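Local coordinates for protein Bd0816 (PDB 5CER) that probably acts as a serine-type D-Ala-D-Ala carboxypeptidase of the peptidase S13 family, at residues A[55-60]-A[194-199]; A[106-111]-A[139-144]; A[143-148]-A[172-177]. The protein carries 2 engineered substitutions. All blocks are in the same frame, centred on the assembly; numbering follows the deposited sequence.

Contact 1: A[55-60]-A[194-199]; sequences TVLHLT and GSVVLQ
The carbonyl oxygen of Val196 takes the shortest polar bond between two neighbouring strands, 2.7 Å from Leu57 N, with the N-H pointing almost straight at it (173°) and nearly along the C=O axis. A second, weaker donor meets the same oxygen: the CA-H of Val56, with CA 3.5 Å away. Strands 55-60 and 194-199 run antiparallel, their segment axes at 154°, and hydrogen-bonded pairs alternate with the non-hydrogen-bonded pairs Val56-Val197 and His58-Ser195. Leu57 O accepts Val196 N, and the hydrogen-bonded pairs Thr55-Leu198 and Leu59-Gly194 each close two more backbone bonds. One of these is less regular: Thr55 N stands above the carbonyl plane of Leu198 O, 35° out of it. Alternation of side chains then sorts the residues onto two faces. On one, Leu57, Leu59, Val196 and Leu198 form an apolar surface, with Thr55 as the polar residue at its edge, where Thr55 OG1 and Ser74 OG share a hydrogen bond. Val196 sends CG2 between its own backbone N and carbonyl carbon, which brings this methyl to 4.1 Å from both Leu57 CB and Leu59 CD1, the Leu59 and Val196 side chains passing at a slant. On the other face, the His58 ring meets Ser195 obliquely, its ND1 3.1 Å from Ser195 CB, a contact with carbon rather than a hydrogen bond. His58 NE2 is hydrogen-bonded to Glu72 OE1, which would limit rotation of the ring, and the Tyr187 ring meets it too. The pair lies inside a mixed sheet: strand 67-72 flanks 55-60, and strand 399-400 flanks 194-199. Helix 81-93 packs over the leucine face, with Leu87 touching Leu57 and both Leu83 and Phe86 touching Leu198.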
loop_
_atom_site.group_PDB
_atom_site.type_symbol
_atom_site.label_atom_id
_atom_site.label_comp_id
_atom_site.label_asym_id
_atom_site.label_seq_id
_atom_site.Cartn_x
_atom_site.Cartn_y
_atom_site.Cartn_z
ATOM N N THR A 55 16.399 20.133 -0.370
ATOM C CA THR A 55 17.190 20.132 0.822
ATOM C C THR A 55 18.565 20.744 0.505
ATOM O O THR A 55 19.267 20.318 -0.418
ATOM C CB THR A 55 17.266 18.718 1.402
ATOM O OG1 THR A 55 15.953 18.119 1.473
ATOM C CG2 THR A 55 17.838 18.739 2.794
ATOM N N VAL A 56 18.970 21.749 1.282
ATOM C CA VAL A 56 20.238 22.457 1.035
ATOM C C VAL A 56 21.317 22.020 2.060
ATOM O O VAL A 56 21.074 21.950 3.260
ATOM C CB VAL A 56 20.068 23.989 1.034
ATOM C CG1 VAL A 56 21.358 24.667 0.612
ATOM C CG2 VAL A 56 18.951 24.397 0.097
ATOM N N LEU A 57 22.498 21.702 1.528
ATOM C CA LEU A 57 23.603 21.156 2.285
ATOM C C LEU A 57 24.716 22.204 2.207
ATOM O O LEU A 57 25.176 22.557 1.122
ATOM C CB LEU A 57 24.056 19.829 1.670
ATOM C CG LEU A 57 22.971 18.781 1.430
ATOM C CD1 LEU A 57 23.467 17.685 0.540
ATOM C CD2 LEU A 57 22.469 18.196 2.734
ATOM N N HIS A 58 25.143 22.678 3.369
ATOM C CA HIS A 58 26.110 23.765 3.554
ATOM C C HIS A 58 27.410 23.129 4.063
ATOM O O HIS A 58 27.487 22.692 5.201
ATOM C CB HIS A 58 25.533 24.777 4.559
ATOM C CG HIS A 58 24.352 25.513 4.026
ATOM N ND1 HIS A 58 24.473 26.578 3.159
ATOM C CD2 HIS A 58 23.028 25.313 4.195
ATOM C CE1 HIS A 58 23.271 27.012 2.831
ATOM N NE2 HIS A 58 22.377 26.258 3.443
ATOM N N LEU A 59 28.391 23.049 3.178
ATOM C CA LEU A 59 29.607 22.281 3.376
ATOM C C LEU A 59 30.778 23.250 3.550
ATOM O O LEU A 59 31.065 24.078 2.660
ATOM C CB LEU A 59 29.798 21.381 2.160
ATOM C CG LEU A 59 29.010 20.081 2.229
ATOM C CD1 LEU A 59 28.421 19.735 0.869
ATOM C CD2 LEU A 59 29.838 18.913 2.726
ATOM N N THR A 60 31.434 23.184 4.716
ATOM C CA THR A 60 32.531 24.077 5.042
ATOM C C THR A 60 33.773 23.242 5.374
ATOM O O THR A 60 33.715 22.425 6.281
ATOM C CB THR A 60 32.141 24.976 6.250
ATOM O OG1 THR A 60 30.910 25.662 5.988
ATOM C CG2 THR A 60 33.236 25.975 6.588
ATOM N N GLY A 194 30.635 26.397 0.869
ATOM C CA GLY A 194 30.052 26.130 -0.434
ATOM C C GLY A 194 28.778 25.388 -0.139
ATOM O O GLY A 194 28.737 24.572 0.775
ATOM N N SER A 195 27.709 25.668 -0.886
ATOM C CA SER A 195 26.439 25.025 -0.607
ATOM C C SER A 195 25.721 24.492 -1.843
ATOM O O SER A 195 25.733 25.094 -2.915
ATOM C CB SER A 195 25.573 25.928 0.281
ATOM O OG SER A 195 25.076 27.023 -0.416
ATOM N N VAL A 196 25.116 23.322 -1.643
ATOM C CA VAL A 196 24.682 22.452 -2.722
ATOM C C VAL A 196 23.286 21.932 -2.361
ATOM O O VAL A 196 22.909 21.907 -1.175
ATOM C CB VAL A 196 25.732 21.359 -3.089
ATOM C CG1 VAL A 196 27.142 21.919 -3.105
ATOM C CG2 VAL A 196 25.669 20.251 -2.084
ATOM N N VAL A 197 22.492 21.588 -3.377
ATOM C CA VAL A 197 21.091 21.286 -3.166
ATOM C C VAL A 197 20.791 19.869 -3.639
ATOM O O VAL A 197 21.279 19.400 -4.667
ATOM C CB VAL A 197 20.115 22.353 -3.728
ATOM C CG1 VAL A 197 20.747 23.724 -3.836
ATOM C CG2 VAL A 197 19.571 21.985 -5.079
ATOM N N LEU A 198 20.034 19.166 -2.816
ATOM C CA LEU A 198 19.541 17.821 -3.121
ATOM C C LEU A 198 18.037 17.930 -3.333
ATOM O O LEU A 198 17.277 18.102 -2.375
ATOM C CB LEU A 198 19.904 16.842 -1.988
ATOM C CG LEU A 198 19.305 15.426 -2.003
ATOM C CD1 LEU A 198 19.750 14.599 -3.204
ATOM C CD2 LEU A 198 19.487 14.597 -0.725
ATOM N N GLN A 199 17.625 17.825 -4.599
ATOM C CA GLN A 199 16.222 17.741 -4.985
ATOM C C GLN A 199 15.745 16.297 -4.952
ATOM O O GLN A 199 16.266 15.449 -5.691
ATOM C CB GLN A 199 16.045 18.172 -6.415
ATOM C CG GLN A 199 16.131 19.631 -6.571
ATOM C CD GLN A 199 15.635 20.105 -7.890
ATOM O OE1 GLN A 199 15.082 21.189 -7.960
ATOM N NE2 GLN A 199 15.796 19.307 -8.937
#

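Contact 2: A[106-111]-A[139-144]; sequences ENFLLD and KNLKES
Leu110 and Leu141 meet where the loop after strand 98-104 passes helix 130-145, an instance of loop-on-helix packing in which alternate loop residues reach the helix. Phe108 and Leu110 direct their side chains to it, whereas the Asp111 side chain starts away from it. The tight part is apolar and buried. Leu110 CD2 lies 3.5 Å from Leu141 CD2, the two side chains crossing at an angle. The same Leu141 methyl sits at the edge of the Phe108 ring, near its plane, 4.2 Å from CE2. Leu110 has CG opposite its backbone N (chi1 -178°), an extension that carries CD2 onto the helix, against Leu141 and 3.8 Å from Asn140 CB. Leu102 and Phe104 touch Leu141 too and link the apolar cluster to strand 98-104, while Phe79 packs edge-to-face with Phe108.

The side of partly exposed Asn140 is polar and more open, and no hydrogen bond crosses between the segments there. The Asn140 and Leu110 side chains lie alongside, pointing opposite ways, and Leu110 O lies 3.4 Å from Asn140 ND2 at an angle too poor for a bond. The amide is held from elsewhere: ND2 donates to Ala136 O one turn back in the helix, and OD1 accepts Trp112 N. With that second bond the carboxamide lies alongside the loop, Asn140 OD1 being 3.8 Å from Asp111 CA.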
loop_
_atom_site.group_PDB
_atom_site.type_symbol
_atom_site.label_atom_id
_atom_site.label_comp_id
_atom_site.label_asym_id
_atom_site.label_seq_id
_atom_site.Cartn_x
_atom_site.Cartn_y
_atom_site.Cartn_z
ATOM N N GLU A 106 15.276 22.898 11.818
ATOM C CA GLU A 106 13.925 22.395 12.182
ATOM C C GLU A 106 13.111 21.779 11.073
ATOM O O GLU A 106 12.085 21.164 11.325
ATOM C CB GLU A 106 13.089 23.511 12.846
ATOM C CG GLU A 106 12.838 24.769 12.016
ATOM C CD GLU A 106 13.859 25.867 12.238
ATOM O OE1 GLU A 106 15.044 25.561 12.549
ATOM O OE2 GLU A 106 13.470 27.054 12.107
ATOM N N ASN A 107 13.588 21.940 9.860
ATOM C CA ASN A 107 12.926 21.407 8.697
ATOM C C ASN A 107 13.509 20.092 8.187
ATOM O O ASN A 107 13.012 19.560 7.173
ATOM C CB ASN A 107 12.890 22.499 7.603
ATOM C CG ASN A 107 12.003 23.664 7.999
ATOM O OD1 ASN A 107 10.914 23.516 8.575
ATOM N ND2 ASN A 107 12.498 24.827 7.759
ATOM N N PHE A 108 14.597 19.601 8.792
ATOM C CA PHE A 108 15.195 18.368 8.295
ATOM C C PHE A 108 14.494 17.180 8.960
ATOM O O PHE A 108 14.652 16.964 10.177
ATOM C CB PHE A 108 16.722 18.345 8.489
ATOM C CG PHE A 108 17.363 17.079 7.976
ATOM C CD1 PHE A 108 17.176 16.675 6.670
ATOM C CD2 PHE A 108 18.147 16.296 8.794
ATOM C CE1 PHE A 108 17.736 15.504 6.199
ATOM C CE2 PHE A 108 18.723 15.124 8.312
ATOM C CZ PHE A 108 18.503 14.718 7.023
ATOM N N LEU A 109 13.694 16.457 8.185
ATOM C CA LEU A 109 13.053 15.250 8.675
ATOM C C LEU A 109 13.877 14.056 8.172
ATOM O O LEU A 109 14.232 14.009 7.018
ATOM C CB LEU A 109 11.619 15.181 8.209
ATOM C CG LEU A 109 10.714 16.328 8.762
ATOM C CD1 LEU A 109 9.269 16.359 8.244
ATOM C CD2 LEU A 109 10.660 16.410 10.287
ATOM N N LEU A 110 14.183 13.136 9.073
ATOM C CA LEU A 110 14.859 11.911 8.738
ATOM C C LEU A 110 14.255 10.796 9.596
ATOM O O LEU A 110 14.352 10.836 10.846
ATOM C CB LEU A 110 16.359 12.016 8.977
ATOM C CG LEU A 110 17.216 10.793 8.607
ATOM C CD1 LEU A 110 17.290 10.567 7.112
ATOM C CD2 LEU A 110 18.609 10.921 9.199
ATOM N N ASP A 111 13.562 9.875 8.920
ATOM C CA ASP A 111 13.131 8.617 9.539
ATOM C C ASP A 111 13.607 7.493 8.640
ATOM O O ASP A 111 13.177 7.383 7.488
ATOM C CB ASP A 111 11.638 8.568 9.722
ATOM C CG ASP A 111 11.210 7.381 10.519
ATOM O OD1 ASP A 111 11.620 6.250 10.196
ATOM O OD2 ASP A 111 10.438 7.555 11.471
ATOM N N LYS A 139 18.873 10.596 16.768
ATOM C CA LYS A 139 18.877 9.129 16.852
ATOM C C LYS A 139 19.129 8.420 15.498
ATOM O O LYS A 139 19.964 7.528 15.432
ATOM C CB LYS A 139 17.587 8.567 17.441
ATOM C CG LYS A 139 17.530 8.651 18.942
ATOM C CD LYS A 139 18.614 9.499 19.784
ATOM C CE LYS A 139 19.560 8.692 20.676
ATOM N NZ LYS A 139 20.921 8.490 20.097
ATOM N N ASN A 140 18.390 8.828 14.465
ATOM C CA ASN A 140 18.550 8.310 13.099
ATOM C C ASN A 140 19.884 8.593 12.460
ATOM O O ASN A 140 20.506 7.673 11.910
ATOM C CB ASN A 140 17.476 8.876 12.168
ATOM C CG ASN A 140 16.143 8.227 12.376
ATOM O OD1 ASN A 140 15.826 7.220 11.746
ATOM N ND2 ASN A 140 15.371 8.757 13.300
ATOM N N LEU A 141 20.314 9.854 12.523
ATOM C CA LEU A 141 21.649 10.227 12.084
ATOM C C LEU A 141 22.748 9.385 12.763
ATOM O O LEU A 141 23.671 8.878 12.116
ATOM C CB LEU A 141 21.918 11.727 12.305
ATOM C CG LEU A 141 21.185 12.693 11.374
ATOM C CD1 LEU A 141 21.303 14.144 11.847
ATOM C CD2 LEU A 141 21.665 12.554 9.943
ATOM N N LYS A 142 22.631 9.248 14.063
ATOM C CA LYS A 142 23.650 8.596 14.860
ATOM C C LYS A 142 23.676 7.096 14.645
ATOM O O LYS A 142 24.746 6.516 14.456
ATOM C CB LYS A 142 23.404 8.909 16.331
ATOM C CG LYS A 142 24.637 9.139 17.125
ATOM C CD LYS A 142 24.344 9.078 18.616
ATOM C CE LYS A 142 24.503 10.471 19.201
ATOM N NZ LYS A 142 25.922 10.714 19.588
ATOM N N GLU A 143 22.503 6.471 14.671
ATOM C CA GLU A 143 22.391 5.031 14.620
ATOM C C GLU A 143 22.386 4.443 13.220
ATOM O O GLU A 143 22.768 3.279 13.059
ATOM C CB GLU A 143 21.132 4.564 15.388
ATOM C CG GLU A 143 21.248 4.832 16.883
ATOM C CD GLU A 143 20.018 4.440 17.710
ATOM O OE1 GLU A 143 18.954 4.092 17.152
ATOM O OE2 GLU A 143 20.146 4.480 18.948
ATOM N N SER A 144 21.896 5.197 12.228
ATOM C CA SER A 144 21.664 4.637 10.867
ATOM C C SER A 144 22.464 5.315 9.778
ATOM O O SER A 144 23.193 4.630 9.059
ATOM C CB SER A 144 20.182 4.673 10.509
ATOM O OG SER A 144 19.383 4.026 11.492
#

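Contact 3: A[143-148]-A[172-177]; sequences ESFSTA and PTIEVR
Ile174 presses its CG2 methyl against Phe145 at two points, 3.6 Å from the carbonyl oxygen Phe145 O and 3.9 Å from the ring atom Phe145 CE1. The conformations of both residues make this possible. Phe145 has CG opposite its backbone N (chi1 -172°), which swings the ring nearer to segment 172-177 than its CB alone would suggest. In Ile174, CG1 takes the place opposite the nitrogen (chi1 -158°), and CG2 is left between the backbone N and the carbonyl carbon, directed at the phenyl group. The approach to the ring is oblique. Val176 meets the same ring differently: its CG2, opposite the carbonyl carbon, comes to the edge near the ring plane, 4.3 Å from Phe145 CE1. The contact packs the C-terminal part of helix 130-145 and the residues after it against the start of strand 175-181 and the loop before it, this strand being the outermost of its mixed sheet within the chain. Ile88 of helix 81-93 touches both Phe145 and Ile174, while Ile99 and Leu102 of the adjoining strand 98-104 touch Val176. Ser146 meets the strand with its hydroxyl: OG lies 3.6 Å from Val176 CB and 3.8 Å from Val176 CG2, packing without a polar partner on the strand. The hydroxyl bonds instead to Leu141 O within the helix. A second hydroxyl bond braces the turn, Thr147 OG1 donating to Glu143 O at 2.7 Å from above the carbonyl plane.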
loop_
_atom_site.group_PDB
_atom_site.type_symbol
_atom_site.label_atom_id
_atom_site.label_comp_id
_atom_site.label_asym_id
_atom_site.label_seq_id
_atom_site.Cartn_x
_atom_site.Cartn_y
_atom_site.Cartn_z
ATOM N N GLU A 143 22.503 6.471 14.671
ATOM C CA GLU A 143 22.391 5.031 14.620
ATOM C C GLU A 143 22.386 4.443 13.220
ATOM O O GLU A 143 22.768 3.279 13.059
ATOM C CB GLU A 143 21.132 4.564 15.388
ATOM C CG GLU A 143 21.248 4.832 16.883
ATOM C CD GLU A 143 20.018 4.440 17.710
ATOM O OE1 GLU A 143 18.954 4.092 17.152
ATOM O OE2 GLU A 143 20.146 4.480 18.948
ATOM N N SER A 144 21.896 5.197 12.228
ATOM C CA SER A 144 21.664 4.637 10.867
ATOM C C SER A 144 22.464 5.315 9.778
ATOM O O SER A 144 23.193 4.630 9.059
ATOM C CB SER A 144 20.182 4.673 10.509
ATOM O OG SER A 144 19.383 4.026 11.492
ATOM N N PHE A 145 22.343 6.653 9.665
ATOM C CA PHE A 145 23.113 7.440 8.679
ATOM C C PHE A 145 24.651 7.296 8.842
ATOM O O PHE A 145 25.363 7.246 7.838
ATOM C CB PHE A 145 22.738 8.924 8.730
ATOM C CG PHE A 145 23.339 9.744 7.615
ATOM C CD1 PHE A 145 24.637 10.228 7.687
ATOM C CD2 PHE A 145 22.602 10.001 6.471
ATOM C CE1 PHE A 145 25.166 10.980 6.652
ATOM C CE2 PHE A 145 23.139 10.725 5.412
ATOM C CZ PHE A 145 24.400 11.227 5.508
ATOM N N SER A 146 25.136 7.215 10.078
ATOM C CA SER A 146 26.567 7.155 10.388
ATOM C C SER A 146 27.157 5.758 10.557
ATOM O O SER A 146 28.373 5.623 10.662
ATOM C CB SER A 146 26.816 7.844 11.708
ATOM O OG SER A 146 26.422 9.180 11.659
ATOM N N THR A 147 26.335 4.722 10.626
ATOM C CA THR A 147 26.861 3.378 10.854
ATOM C C THR A 147 27.261 2.730 9.527
ATOM O O THR A 147 26.952 3.257 8.447
ATOM C CB THR A 147 25.868 2.492 11.655
ATOM O OG1 THR A 147 24.537 2.649 11.144
ATOM C CG2 THR A 147 25.866 2.836 13.146
ATOM N N ALA A 148 27.925 1.577 9.619
ATOM C CA ALA A 148 28.222 0.742 8.440
ATOM C C ALA A 148 26.992 0.579 7.538
ATOM O O ALA A 148 25.906 0.209 8.024
ATOM C CB ALA A 148 28.715 -0.620 8.861
ATOM N N PRO A 172 30.203 3.422 -1.606
ATOM C CA PRO A 172 30.524 4.642 -0.890
ATOM C C PRO A 172 30.410 4.491 0.601
ATOM O O PRO A 172 29.765 3.543 1.112
ATOM C CB PRO A 172 29.433 5.587 -1.349
ATOM C CG PRO A 172 28.226 4.699 -1.468
ATOM C CD PRO A 172 28.780 3.412 -2.034
ATOM N N THR A 173 31.086 5.375 1.309
ATOM C CA THR A 173 31.005 5.459 2.781
ATOM C C THR A 173 30.944 6.905 3.219
ATOM O O THR A 173 31.315 7.790 2.461
ATOM C CB THR A 173 32.194 4.751 3.515
ATOM O OG1 THR A 173 33.324 5.584 3.406
ATOM C CG2 THR A 173 32.539 3.373 2.953
ATOM N N ILE A 174 30.505 7.094 4.461
ATOM C CA ILE A 174 30.571 8.360 5.148
ATOM C C ILE A 174 30.939 8.115 6.628
ATOM O O ILE A 174 30.689 7.036 7.168
ATOM C CB ILE A 174 29.228 9.114 5.016
ATOM C CG1 ILE A 174 29.417 10.619 5.245
ATOM C CG2 ILE A 174 28.183 8.558 5.965
ATOM C CD1 ILE A 174 30.075 11.324 4.089
ATOM N N GLU A 175 31.623 9.083 7.235
ATOM C CA GLU A 175 31.897 9.102 8.680
ATOM C C GLU A 175 31.403 10.441 9.195
ATOM O O GLU A 175 31.631 11.467 8.555
ATOM C CB GLU A 175 33.379 9.015 8.957
ATOM C CG GLU A 175 33.999 7.645 8.886
ATOM C CD GLU A 175 35.468 7.662 9.293
ATOM O OE1 GLU A 175 36.007 8.710 9.760
ATOM O OE2 GLU A 175 36.109 6.607 9.150
ATOM N N VAL A 176 30.775 10.433 10.357
ATOM C CA VAL A 176 30.300 11.641 11.001
ATOM C C VAL A 176 30.690 11.595 12.461
ATOM O O VAL A 176 30.322 10.692 13.204
ATOM C CB VAL A 176 28.769 11.789 10.887
ATOM C CG1 VAL A 176 28.292 13.118 11.457
ATOM C CG2 VAL A 176 28.355 11.651 9.439
ATOM N N ARG A 177 31.465 12.566 12.865
ATOM C CA ARG A 177 31.917 12.653 14.230
ATOM C C ARG A 177 30.875 13.188 15.218
ATOM O O ARG A 177 30.651 12.571 16.240
ATOM C CB ARG A 177 33.116 13.594 14.282
ATOM C CG ARG A 177 33.840 13.487 15.601
ATOM C CD ARG A 177 35.230 14.027 15.624
ATOM N NE ARG A 177 36.283 13.078 15.257
ATOM C CZ ARG A 177 37.448 13.504 14.815
ATOM N NH1 ARG A 177 37.678 14.808 14.787
ATOM N NH2 ARG A 177 38.394 12.666 14.437
#

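From the N terminus, the chain first enters contact 1 through strand 54-61 and closes that loop only at strand 194-199, 134 residues later. Contacts 2 and 3 both nest inside it. Contact 2 closes a shorter loop between the segment after strand 98-104 and helix 130-145. Contact 3 begins where contact 2 ends, sharing Glu143 and Ser144, and closes on strand 175-181; a probable hydrogen bond between Asn140 O and Phe145 N joins the two. Through contacts 2 and 3, helix 130-145 is tied both to a loop and to one edge of the mixed sheet. Contacts 1 and 3 reach that same sheet, with centres about 18 Å apart.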